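Local coordinates for protein dihydroorotase (PDB 7CA0) that catalyses the zinc-dependent, reversible interconversion of N-carbamoyl-L-aspartate and dihydroorotate, the third step of de novo pyrimidine biosynthesis, at residues 13-18 / 36-41; 43-48 / 105-110; 49-54 / 72-77; 255-260 / 278-283. All coordinates share one frame; numbering follows the deposited sequence.

Contact 1. Residues 13-18 / 36-41; sequences MHVHVR and SIAYIM. With ZN (zinc ion), chain E; FOT (5-fluoro-2,6-dioxo-1,2,3,6-tetrahydropyrimidine-4-carboxylic acid), chain G.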
# COMPACT_ATOMS: atom_id res chain seq x y z
N MET A 13 -10.71 -4.87 -23.48
CA MET A 13 -12.02 -5.26 -22.92
C MET A 13 -12.28 -4.73 -21.50
O MET A 13 -13.12 -5.30 -20.83
CB MET A 13 -12.18 -6.78 -23.01
CG MET A 13 -12.18 -7.28 -24.45
SD MET A 13 -13.15 -6.28 -25.60
CE MET A 13 -13.64 -7.49 -26.81
N HIS A 14 -11.59 -3.67 -21.08
CA HIS A 14 -11.87 -3.04 -19.78
C HIS A 14 -11.43 -1.57 -19.85
O HIS A 14 -10.26 -1.27 -19.60
CB HIS A 14 -11.17 -3.78 -18.65
CG HIS A 14 -11.72 -3.47 -17.29
ND1 HIS A 14 -12.11 -4.45 -16.41
CD2 HIS A 14 -11.94 -2.29 -16.66
CE1 HIS A 14 -12.55 -3.89 -15.29
NE2 HIS A 14 -12.46 -2.58 -15.42
N VAL A 15 -12.37 -0.68 -20.17
CA VAL A 15 -12.09 0.72 -20.44
C VAL A 15 -13.00 1.60 -19.59
O VAL A 15 -14.21 1.33 -19.48
CB VAL A 15 -12.27 1.06 -21.94
CG1 VAL A 15 -12.27 2.58 -22.17
CG2 VAL A 15 -11.16 0.41 -22.77
N HIS A 16 -12.44 2.64 -18.98
CA HIS A 16 -13.20 3.69 -18.33
C HIS A 16 -12.97 5.02 -19.03
O HIS A 16 -11.83 5.46 -19.16
CB HIS A 16 -12.81 3.83 -16.86
CG HIS A 16 -13.15 2.63 -16.04
ND1 HIS A 16 -14.30 2.55 -15.29
CD2 HIS A 16 -12.50 1.46 -15.87
CE1 HIS A 16 -14.34 1.37 -14.69
NE2 HIS A 16 -13.26 0.69 -15.02
N VAL A 17 -14.04 5.67 -19.49
CA VAL A 17 -13.82 6.96 -20.22
C VAL A 17 -14.56 8.11 -19.55
O VAL A 17 -14.61 9.16 -20.14
CB VAL A 17 -14.28 6.85 -21.68
CG1 VAL A 17 -14.17 8.20 -22.38
CG2 VAL A 17 -13.47 5.80 -22.42
N ARG A 18 -15.19 7.86 -18.40
CA ARG A 18 -15.89 8.89 -17.58
C ARG A 18 -16.95 9.63 -18.40
O ARG A 18 -17.63 9.00 -19.21
CB ARG A 18 -14.90 9.91 -17.00
CG ARG A 18 -13.69 9.29 -16.31
CD ARG A 18 -14.02 8.24 -15.29
NE ARG A 18 -12.83 7.85 -14.56
CZ ARG A 18 -12.71 6.76 -13.84
NH1 ARG A 18 -13.71 5.93 -13.72
NH2 ARG A 18 -11.57 6.51 -13.23
N SER A 36 -8.56 -0.72 -31.23
CA SER A 36 -9.68 -0.58 -32.15
C SER A 36 -11.02 -0.78 -31.45
O SER A 36 -11.96 -0.02 -31.70
CB SER A 36 -9.55 -1.56 -33.31
OG SER A 36 -10.71 -1.50 -34.10
N ILE A 37 -11.11 -1.80 -30.59
CA ILE A 37 -12.35 -2.20 -29.93
C ILE A 37 -12.23 -1.99 -28.42
O ILE A 37 -11.29 -2.48 -27.78
CB ILE A 37 -12.68 -3.68 -30.23
CG1 ILE A 37 -12.74 -3.93 -31.74
CG2 ILE A 37 -13.98 -4.08 -29.57
CD1 ILE A 37 -12.61 -5.36 -32.11
N ALA A 38 -13.21 -1.32 -27.83
CA ALA A 38 -13.17 -1.01 -26.40
C ALA A 38 -14.48 -1.42 -25.74
O ALA A 38 -15.56 -1.05 -26.22
CB ALA A 38 -12.92 0.50 -26.18
N TYR A 39 -14.39 -2.20 -24.65
CA TYR A 39 -15.54 -2.50 -23.79
C TYR A 39 -15.68 -1.42 -22.72
O TYR A 39 -14.79 -1.28 -21.87
CB TYR A 39 -15.37 -3.87 -23.14
CG TYR A 39 -16.60 -4.33 -22.39
CD1 TYR A 39 -17.78 -4.62 -23.05
CD2 TYR A 39 -16.57 -4.45 -21.01
CE1 TYR A 39 -18.91 -5.03 -22.36
CE2 TYR A 39 -17.70 -4.87 -20.31
CZ TYR A 39 -18.86 -5.15 -20.99
OH TYR A 39 -19.98 -5.56 -20.30
N ILE A 40 -16.79 -0.67 -22.74
CA ILE A 40 -16.95 0.54 -21.93
C ILE A 40 -17.66 0.22 -20.61
O ILE A 40 -18.77 -0.32 -20.61
CB ILE A 40 -17.70 1.63 -22.72
CG1 ILE A 40 -16.93 1.98 -23.99
CG2 ILE A 40 -17.84 2.89 -21.90
CD1 ILE A 40 -15.59 2.64 -23.73
N MET A 41 -17.02 0.58 -19.48
CA MET A 41 -17.54 0.26 -18.16
C MET A 41 -18.55 1.32 -17.70
O MET A 41 -18.51 2.46 -18.16
CB MET A 41 -16.40 0.14 -17.16
CG MET A 41 -15.52 -1.11 -17.33
SD MET A 41 -16.52 -2.60 -17.29
CE MET A 41 -15.38 -3.96 -17.57
ZN ZN E . -12.39 -0.95 -14.13
C2 FOT G . -12.92 3.27 -12.11
C6 FOT G . -11.05 3.67 -10.93
C5 FOT G . -10.86 2.29 -10.76
O2 FOT G . -13.82 3.75 -12.69
N3 FOT G . -12.84 1.91 -12.01
N1 FOT G . -12.06 4.16 -11.59
O6 FOT G . -10.35 4.53 -10.53
F5 FOT G . -9.80 1.76 -10.08
C4 FOT G . -11.83 1.36 -11.35
C41 FOT G . -11.70 -0.17 -11.20
O42 FOT G . -12.69 -0.93 -11.29
O41 FOT G . -10.60 -0.73 -10.98
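Met-41 lies against both histidines that hold one zinc ion. His-14 and His-16 each bind the metal through NE2, at 2.1 Å, and form the His-X-His signature that closes the first barrel strand of amidohydrolases. The methyl CE of Met-41 sits over the centre of the His-14 ring, 3.5 Å from its centroid and only 12° off the normal, a CH-pi contact. The same side chain serves the other histidine through its root: Met-41 CB covers one face of the His-16 imidazole, 3.8 Å from the centroid, while the opposite face meets N3 of the bound 5-fluoroorotate. His-16 is thus sandwiched between protein and ligand. A chain bent at chi2 (-55°) lets one methionine span the two rings. Arg-18 brings the edge of its guanidinium to O2 of the ligand.

A second shell orients the imidazoles: Glu-179 accepts from ND1 of His-14, and Asn-43 adds a weak hydrogen bond to ND1 of His-16. Behind them the backbones pair as parallel strands: Val-15 N donates to Tyr-39 O at 3.0 Å, and Met-41 N donates to Val-15 O at 2.9 Å. Val-15 CG1 packs on Ile-40 CD1 at 3.7 Å, and, where the chain turns at Met-13, its SD lies 4.1 Å from Tyr-39 CB. Outward, Ile-30 of helix 29-32 touches Val-15, Val-17 and Ala-38, Ile-40 meets Tyr-57 and Leu-61 of helix 51-64, and strand 69-71 flanks strand 37-40.

Contact 2. Residues 43-48 / 105-110; sequences NLQPPI and TTNSAA. With FOT (5-fluoro-2,6-dioxo-1,2,3,6-tetrahydropyrimidine-4-carboxylic acid), chain G.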
# COMPACT_ATOMS: atom_id res chain seq x y z
N ASN A 43 -19.52 2.62 -14.44
CA ASN A 43 -19.54 3.19 -13.10
C ASN A 43 -19.41 4.72 -13.14
O ASN A 43 -18.51 5.32 -12.55
CB ASN A 43 -18.46 2.55 -12.24
CG ASN A 43 -17.06 2.78 -12.80
OD1 ASN A 43 -16.90 3.01 -14.00
ND2 ASN A 43 -16.05 2.73 -11.94
N LEU A 44 -20.34 5.35 -13.85
CA LEU A 44 -20.50 6.79 -13.82
C LEU A 44 -21.33 7.19 -12.60
O LEU A 44 -21.89 6.34 -11.88
CB LEU A 44 -21.18 7.31 -15.09
CG LEU A 44 -20.83 6.75 -16.46
CD1 LEU A 44 -21.62 7.52 -17.51
CD2 LEU A 44 -19.35 6.88 -16.70
N GLN A 45 -21.44 8.50 -12.38
CA GLN A 45 -22.40 9.03 -11.41
C GLN A 45 -23.54 9.71 -12.15
O GLN A 45 -23.32 10.75 -12.77
CB GLN A 45 -21.72 10.02 -10.47
CG GLN A 45 -20.71 9.41 -9.52
CD GLN A 45 -20.20 10.42 -8.49
OE1 GLN A 45 -20.73 11.52 -8.38
NE2 GLN A 45 -19.17 10.03 -7.73
N PRO A 46 -24.75 9.15 -12.14
CA PRO A 46 -25.14 7.88 -11.52
C PRO A 46 -24.76 6.70 -12.41
O PRO A 46 -24.42 6.93 -13.57
CB PRO A 46 -26.66 8.01 -11.36
CG PRO A 46 -27.07 8.96 -12.41
CD PRO A 46 -25.93 9.92 -12.59
N PRO A 47 -24.78 5.47 -11.88
CA PRO A 47 -24.39 4.31 -12.70
C PRO A 47 -25.32 4.15 -13.89
O PRO A 47 -26.51 4.47 -13.82
CB PRO A 47 -24.54 3.13 -11.74
CG PRO A 47 -25.47 3.62 -10.65
CD PRO A 47 -25.17 5.08 -10.51
N ILE A 48 -24.79 3.59 -14.98
CA ILE A 48 -25.59 3.36 -16.18
C ILE A 48 -26.49 2.15 -15.94
O ILE A 48 -26.03 1.01 -15.95
CB ILE A 48 -24.72 3.15 -17.42
CG1 ILE A 48 -23.79 4.34 -17.62
CG2 ILE A 48 -25.60 2.94 -18.65
CD1 ILE A 48 -22.91 4.18 -18.77
N THR A 105 -14.24 -0.11 -4.77
CA THR A 105 -13.54 0.66 -5.80
C THR A 105 -14.38 1.87 -6.19
O THR A 105 -15.44 2.14 -5.61
CB THR A 105 -13.21 -0.24 -6.99
OG1 THR A 105 -12.32 0.45 -7.88
CG2 THR A 105 -14.49 -0.63 -7.73
N THR A 106 -13.89 2.60 -7.20
CA THR A 106 -14.54 3.83 -7.65
C THR A 106 -15.99 3.62 -8.06
O THR A 106 -16.31 2.69 -8.81
CB THR A 106 -13.77 4.44 -8.83
OG1 THR A 106 -12.44 4.76 -8.41
CG2 THR A 106 -14.45 5.72 -9.28
N ASN A 107 -16.86 4.50 -7.56
CA ASN A 107 -18.27 4.54 -7.91
C ASN A 107 -18.91 3.16 -7.76
O ASN A 107 -19.69 2.69 -8.60
CB ASN A 107 -18.47 5.10 -9.32
CG ASN A 107 -18.05 6.59 -9.43
OD1 ASN A 107 -17.95 7.32 -8.43
ND2 ASN A 107 -17.85 7.04 -10.68
N SER A 108 -18.57 2.49 -6.66
CA SER A 108 -19.10 1.18 -6.33
C SER A 108 -20.07 1.24 -5.16
O SER A 108 -20.51 0.19 -4.68
CB SER A 108 -17.95 0.23 -5.98
OG SER A 108 -17.52 0.41 -4.64
N ALA A 109 -20.39 2.45 -4.67
CA ALA A 109 -21.27 2.56 -3.51
C ALA A 109 -22.64 2.00 -3.82
O ALA A 109 -23.33 1.51 -2.91
CB ALA A 109 -21.35 4.02 -3.06
N ALA A 110 -23.07 2.05 -5.08
CA ALA A 110 -24.34 1.51 -5.52
C ALA A 110 -24.24 0.04 -5.92
O ALA A 110 -25.11 -0.45 -6.65
CB ALA A 110 -24.89 2.33 -6.70
C2 FOT G . -12.92 3.27 -12.11
C6 FOT G . -11.05 3.67 -10.93
C5 FOT G . -10.86 2.29 -10.76
O2 FOT G . -13.82 3.75 -12.69
N3 FOT G . -12.84 1.91 -12.01
N1 FOT G . -12.06 4.16 -11.59
O6 FOT G . -10.35 4.53 -10.53
F5 FOT G . -9.80 1.76 -10.08
C4 FOT G . -11.83 1.36 -11.35
C41 FOT G . -11.70 -0.17 -11.20
O42 FOT G . -12.69 -0.93 -11.29
O41 FOT G . -10.60 -0.73 -10.98
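CG of Asn-43 lies between its backbone N and carbonyl carbon (chi1 61°), turning the amide so that ND2 sits between ligand and turn, while CG of Asn-107, opposite its carbonyl carbon (chi1 -66°), brings that amide to Asn-43 O and beside Gln-45. The two loops belong to the active-site mouth of a TIM barrel, and Thr-105 to Ser-108 form a type II beta turn in which Asn-107 takes the third position with a left-handed backbone. Thr-105 and Thr-106 of this turn lie beside the ligand, consistent with the loop that closes over the substrate in other class II dihydroorotases.

ND2 of Asn-43 donates to O2 of the 5-fluoroorotate at 2.6 Å and also to Thr-106 O at 3.1 Å, arriving at that carbonyl from above its plane rather than on a lone pair. In return Asn-107 ND2 donates to the backbone O of Asn-43, 2.6 Å away, in the plane of its own amide. Gln-45 NE2 reaches the other end of that amide, Asn-107 OD1, at 3.1 Å from above the carbonyl plane, the two amide planes 62° apart. Bonds at both ends favour one rotation of the amide. Within the turn, Ser-108 OG donates to Thr-105 O at 2.9 Å. Beyond the cis peptide before Pro-46, the loops meet again where Pro-47 CG touches Ala-110 CB at 4.2 Å.

Contact 3. Residues 49-54 / 72-77; sequences TTLDRV and MSFYLS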
# COMPACT_ATOMS: atom_id res chain seq x y z
N THR A 49 -27.79 2.41 -15.71
CA THR A 49 -28.76 1.37 -15.41
C THR A 49 -30.03 1.48 -16.24
O THR A 49 -31.00 0.77 -15.93
CB THR A 49 -29.10 1.36 -13.91
OG1 THR A 49 -29.65 2.62 -13.50
CG2 THR A 49 -27.85 1.08 -13.08
N THR A 50 -30.08 2.36 -17.24
CA THR A 50 -31.25 2.53 -18.10
C THR A 50 -30.86 2.52 -19.58
O THR A 50 -29.76 2.91 -19.96
CB THR A 50 -32.06 3.82 -17.80
OG1 THR A 50 -31.34 4.98 -18.24
CG2 THR A 50 -32.38 3.94 -16.32
N LEU A 51 -31.81 2.06 -20.40
CA LEU A 51 -31.61 1.98 -21.84
C LEU A 51 -31.29 3.34 -22.45
O LEU A 51 -30.41 3.45 -23.31
CB LEU A 51 -32.85 1.39 -22.50
CG LEU A 51 -32.58 0.75 -23.84
CD1 LEU A 51 -31.71 -0.43 -23.59
CD2 LEU A 51 -33.89 0.32 -24.50
N ASP A 52 -32.02 4.38 -22.05
CA ASP A 52 -31.84 5.68 -22.68
C ASP A 52 -30.44 6.22 -22.44
O ASP A 52 -29.78 6.71 -23.37
CB ASP A 52 -32.89 6.67 -22.18
CG ASP A 52 -33.06 7.84 -23.10
OD1 ASP A 52 -34.17 7.99 -23.66
OD2 ASP A 52 -32.09 8.61 -23.28
N ARG A 53 -29.95 6.10 -21.20
CA ARG A 53 -28.63 6.59 -20.82
C ARG A 53 -27.52 5.84 -21.54
O ARG A 53 -26.52 6.45 -21.95
CB ARG A 53 -28.47 6.47 -19.30
CG ARG A 53 -27.14 6.93 -18.73
CD ARG A 53 -27.26 8.32 -18.12
NE ARG A 53 -26.01 8.76 -17.51
CZ ARG A 53 -25.54 8.28 -16.36
NH1 ARG A 53 -26.22 7.36 -15.69
NH2 ARG A 53 -24.40 8.73 -15.87
N VAL A 54 -27.66 4.52 -21.71
CA VAL A 54 -26.57 3.81 -22.37
C VAL A 54 -26.51 4.23 -23.84
O VAL A 54 -25.42 4.27 -24.42
CB VAL A 54 -26.67 2.28 -22.20
CG1 VAL A 54 -27.72 1.66 -23.11
CG2 VAL A 54 -25.30 1.62 -22.44
N MET A 72 -20.84 -1.64 -25.05
CA MET A 72 -21.36 -0.96 -23.88
C MET A 72 -21.82 -1.98 -22.83
O MET A 72 -21.94 -3.18 -23.10
CB MET A 72 -22.53 -0.05 -24.27
CG MET A 72 -22.23 1.04 -25.29
SD MET A 72 -20.79 2.04 -24.96
CE MET A 72 -21.49 3.23 -23.84
N SER A 73 -22.11 -1.47 -21.64
CA SER A 73 -22.46 -2.31 -20.50
C SER A 73 -23.42 -1.57 -19.58
O SER A 73 -23.50 -0.34 -19.58
CB SER A 73 -21.23 -2.74 -19.70
OG SER A 73 -20.64 -1.62 -19.08
N PHE A 74 -24.17 -2.37 -18.81
CA PHE A 74 -24.92 -1.94 -17.64
C PHE A 74 -24.13 -2.17 -16.36
O PHE A 74 -23.23 -3.01 -16.29
CB PHE A 74 -26.26 -2.69 -17.54
CG PHE A 74 -27.36 -2.12 -18.38
CD1 PHE A 74 -27.34 -0.79 -18.77
CD2 PHE A 74 -28.40 -2.93 -18.82
CE1 PHE A 74 -28.36 -0.26 -19.53
CE2 PHE A 74 -29.41 -2.42 -19.60
CZ PHE A 74 -29.41 -1.08 -19.95
N TYR A 75 -24.49 -1.39 -15.34
CA TYR A 75 -23.99 -1.51 -13.97
C TYR A 75 -24.95 -2.40 -13.17
O TYR A 75 -26.14 -2.10 -13.09
CB TYR A 75 -23.89 -0.10 -13.37
CG TYR A 75 -23.29 0.10 -11.98
CD1 TYR A 75 -24.03 -0.17 -10.82
CD2 TYR A 75 -22.03 0.67 -11.83
CE1 TYR A 75 -23.48 0.06 -9.57
CE2 TYR A 75 -21.49 0.90 -10.59
CZ TYR A 75 -22.20 0.61 -9.46
OH TYR A 75 -21.61 0.85 -8.24
N LEU A 76 -24.46 -3.52 -12.64
CA LEU A 76 -25.34 -4.38 -11.85
C LEU A 76 -25.75 -3.60 -10.59
O LEU A 76 -24.91 -3.34 -9.72
CB LEU A 76 -24.62 -5.68 -11.48
CG LEU A 76 -25.53 -6.77 -10.89
CD1 LEU A 76 -26.56 -7.24 -11.91
CD2 LEU A 76 -24.76 -7.96 -10.36
N SER A 77 -27.02 -3.21 -10.58
CA SER A 77 -27.59 -2.41 -9.47
C SER A 77 -28.94 -3.00 -9.08
O SER A 77 -29.36 -4.00 -9.67
CB SER A 77 -27.73 -0.98 -9.88
OG SER A 77 -28.91 -0.80 -10.64
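Phe-74 pushes its ring into the start of the helix that begins just after Thr-50. With CG opposite the carbonyl carbon and beside the backbone N (chi1 -82°), the ring swings toward residues 49-54 although its CB does not point there. Thr-50 O meets the ring at its edge, 3.5 Å from Phe-74 CE1. Leu-51 CD1 lies 4.4 Å from Phe-74 CZ. Val-54 closes on the same ring, its CB 4.1 Å from Phe-74 CE1. At chi1 77° the valine puts CG1 between N and the carbonyl carbon, and CG2 opposite the backbone N, onto Met-72 CB at 3.7 Å. The side chains of Val-54 and Met-72 run past each other in opposite directions. Bends at chi2 and chi3 bring the methionine methyl back toward Val-54 O.

This packing belongs to a beta-alpha-beta crossover of the TIM barrel, in which helix 51-64 connects strands 37-40 and 69-71. Thr-50 is the N-cap of that helix, its OG1 accepting a weak bond from Arg-53 N. Leu-84 and Ala-88 of helix 82-90 also touch Phe-74; an alanine in place of the phenylalanine would probably open a gap between the two helices and leave Val-54 and Leu-51 without their aromatic neighbour. Just before the helix, Thr-49 CG2 rests 3.6 Å from Tyr-75 O and 3.3 Å from Ser-77 OG, a hydroxyl hydrogen-bonded to Asp-79 N.

Contact 4. Residues 255-260 / 278-283; sequences FGSDSA and YSQSFA. With ZN (zinc ion), chain E; FOT (5-fluoro-2,6-dioxo-1,2,3,6-tetrahydropyrimidine-4-carboxylic acid), chain G.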
# COMPACT_ATOMS: atom_id res chain seq x y z
N PHE A 255 -6.44 -9.18 -23.03
CA PHE A 255 -6.13 -7.85 -22.53
C PHE A 255 -7.37 -7.04 -22.18
O PHE A 255 -8.27 -6.88 -23.01
CB PHE A 255 -5.34 -7.09 -23.59
CG PHE A 255 -4.99 -5.67 -23.20
CD1 PHE A 255 -4.35 -5.39 -22.01
CD2 PHE A 255 -5.28 -4.62 -24.05
CE1 PHE A 255 -4.01 -4.10 -21.68
CE2 PHE A 255 -4.96 -3.32 -23.72
CZ PHE A 255 -4.32 -3.06 -22.52
N GLY A 256 -7.40 -6.49 -20.95
CA GLY A 256 -8.33 -5.45 -20.57
C GLY A 256 -7.58 -4.45 -19.72
O GLY A 256 -7.11 -4.80 -18.64
N SER A 257 -7.43 -3.22 -20.19
CA SER A 257 -6.49 -2.31 -19.54
C SER A 257 -6.95 -1.90 -18.14
O SER A 257 -6.12 -1.68 -17.26
CB SER A 257 -6.27 -1.06 -20.39
OG SER A 257 -7.45 -0.26 -20.41
N ASP A 258 -8.26 -1.77 -17.93
CA ASP A 258 -8.79 -1.06 -16.77
C ASP A 258 -8.16 0.32 -16.67
O ASP A 258 -7.93 0.85 -15.57
CB ASP A 258 -8.58 -1.85 -15.48
CG ASP A 258 -9.28 -1.24 -14.30
OD1 ASP A 258 -10.33 -0.59 -14.51
OD2 ASP A 258 -8.74 -1.37 -13.17
N SER A 259 -7.90 0.93 -17.82
CA SER A 259 -7.47 2.31 -17.80
C SER A 259 -8.56 3.13 -17.13
O SER A 259 -9.71 3.12 -17.59
CB SER A 259 -7.19 2.82 -19.22
OG SER A 259 -6.80 4.18 -19.20
N ALA A 260 -8.20 3.79 -16.04
CA ALA A 260 -9.11 4.47 -15.12
C ALA A 260 -8.60 5.89 -14.87
O ALA A 260 -7.78 6.11 -13.97
CB ALA A 260 -9.22 3.71 -13.80
N TYR A 278 -4.04 5.08 -15.20
CA TYR A 278 -4.40 5.50 -16.55
C TYR A 278 -3.38 4.96 -17.53
O TYR A 278 -2.23 5.40 -17.53
CB TYR A 278 -4.50 7.01 -16.67
CG TYR A 278 -4.71 7.47 -18.09
CD1 TYR A 278 -5.93 7.29 -18.72
CD2 TYR A 278 -3.70 8.11 -18.80
CE1 TYR A 278 -6.14 7.71 -20.02
CE2 TYR A 278 -3.90 8.52 -20.09
CZ TYR A 278 -5.12 8.32 -20.70
OH TYR A 278 -5.31 8.74 -21.99
N SER A 279 -3.80 3.99 -18.36
CA SER A 279 -2.93 3.36 -19.35
C SER A 279 -3.40 3.53 -20.79
O SER A 279 -2.77 2.98 -21.70
CB SER A 279 -2.80 1.86 -19.05
OG SER A 279 -4.08 1.22 -19.10
N GLN A 280 -4.51 4.25 -21.04
CA GLN A 280 -5.14 4.22 -22.36
C GLN A 280 -4.23 4.77 -23.45
O GLN A 280 -4.18 4.23 -24.56
CB GLN A 280 -6.44 5.01 -22.37
CG GLN A 280 -7.42 4.51 -23.41
CD GLN A 280 -8.09 3.23 -22.95
OE1 GLN A 280 -8.90 3.27 -22.02
NE2 GLN A 280 -7.74 2.10 -23.57
N SER A 281 -3.51 5.85 -23.15
CA SER A 281 -2.76 6.58 -24.16
C SER A 281 -1.67 5.74 -24.80
O SER A 281 -1.26 6.03 -25.93
CB SER A 281 -2.15 7.82 -23.52
OG SER A 281 -3.16 8.79 -23.39
N PHE A 282 -1.19 4.70 -24.12
CA PHE A 282 -0.11 3.89 -24.64
C PHE A 282 -0.40 2.41 -24.38
O PHE A 282 0.53 1.61 -24.21
CB PHE A 282 1.23 4.31 -24.01
CG PHE A 282 1.55 5.78 -24.21
CD1 PHE A 282 2.12 6.23 -25.39
CD2 PHE A 282 1.27 6.72 -23.21
CE1 PHE A 282 2.41 7.58 -25.58
CE2 PHE A 282 1.56 8.07 -23.39
CZ PHE A 282 2.13 8.50 -24.58
N ALA A 283 -1.69 2.06 -24.36
CA ALA A 283 -2.12 0.72 -24.01
C ALA A 283 -1.29 -0.35 -24.69
O ALA A 283 -0.63 -1.16 -24.03
CB ALA A 283 -3.60 0.56 -24.37
ZN ZN E . -12.39 -0.95 -14.13
C2 FOT G . -12.92 3.27 -12.11
C6 FOT G . -11.05 3.67 -10.93
C5 FOT G . -10.86 2.29 -10.76
O2 FOT G . -13.82 3.75 -12.69
N3 FOT G . -12.84 1.91 -12.01
N1 FOT G . -12.06 4.16 -11.59
O6 FOT G . -10.35 4.53 -10.53
F5 FOT G . -9.80 1.76 -10.08
C4 FOT G . -11.83 1.36 -11.35
C41 FOT G . -11.70 -0.17 -11.20
O42 FOT G . -12.69 -0.93 -11.29
O41 FOT G . -10.60 -0.73 -10.98
O HOH W 1 -8.80 5.40 -20.07
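The loop that carries the zinc ligand Asp-258 is backed by a second loop where Ser-259 meets Ser-279 and Gln-280. Ser-259 OG, swung out opposite its own N (chi1 179°), accepts from Ser-279 N at 3.1 Å and, more weakly, from Gln-280 N at 2.9 Å, a single hydroxyl collecting two successive backbone N-H groups. Ser-257 makes an ST turn: its OG accepts from Ser-259 N at 2.9 Å and is also bonded to His-14 O, while its CB packs on Ser-279 OG at 3.4 Å. An alanine at Ser-257 would remove that hydroxyl and would probably leave Ser-259 N and His-14 O without their mate, freeing the bend around Asp-258 to shift. Farther back, Ala-283 CB meets the edge of the Phe-255 ring, 4.1 Å from CZ, and Asp-12 binds NE2 of Gln-280.

Asp-258 turns the other way, on a left-handed backbone, and its OD1 binds zinc at 2.1 Å beside His-14 and His-16. Ala-260 CB lies 3.4 Å from C6 of the 5-fluoroorotate. An aspartate just beyond the last barrel strand, completing a metal site begun on the first, is typical of the amidohydrolase fold.

In the fold
Contacts 1 and 4, with centres about 9 Å apart, share one zinc ion: strand 11-15 opens the barrel, and the loop after strand 253-255 comes last of the four contacts along the chain, so early and late sequence join at the site. Contact 2, about 15 Å from contact 1, touches the same ligand through loops that follow strand 37-40 and helix 82-90. Contact 3, nested within contact 2 along the chain, touches it through Tyr-75 with Asn-107. It also touches contact 1, about 14 Å away, through Ser-73 and Ile-40, so the packing of helix 51-64 is joined to the strand beside the zinc site and the loops at its mouth. Contacts 3 and 4 do not touch.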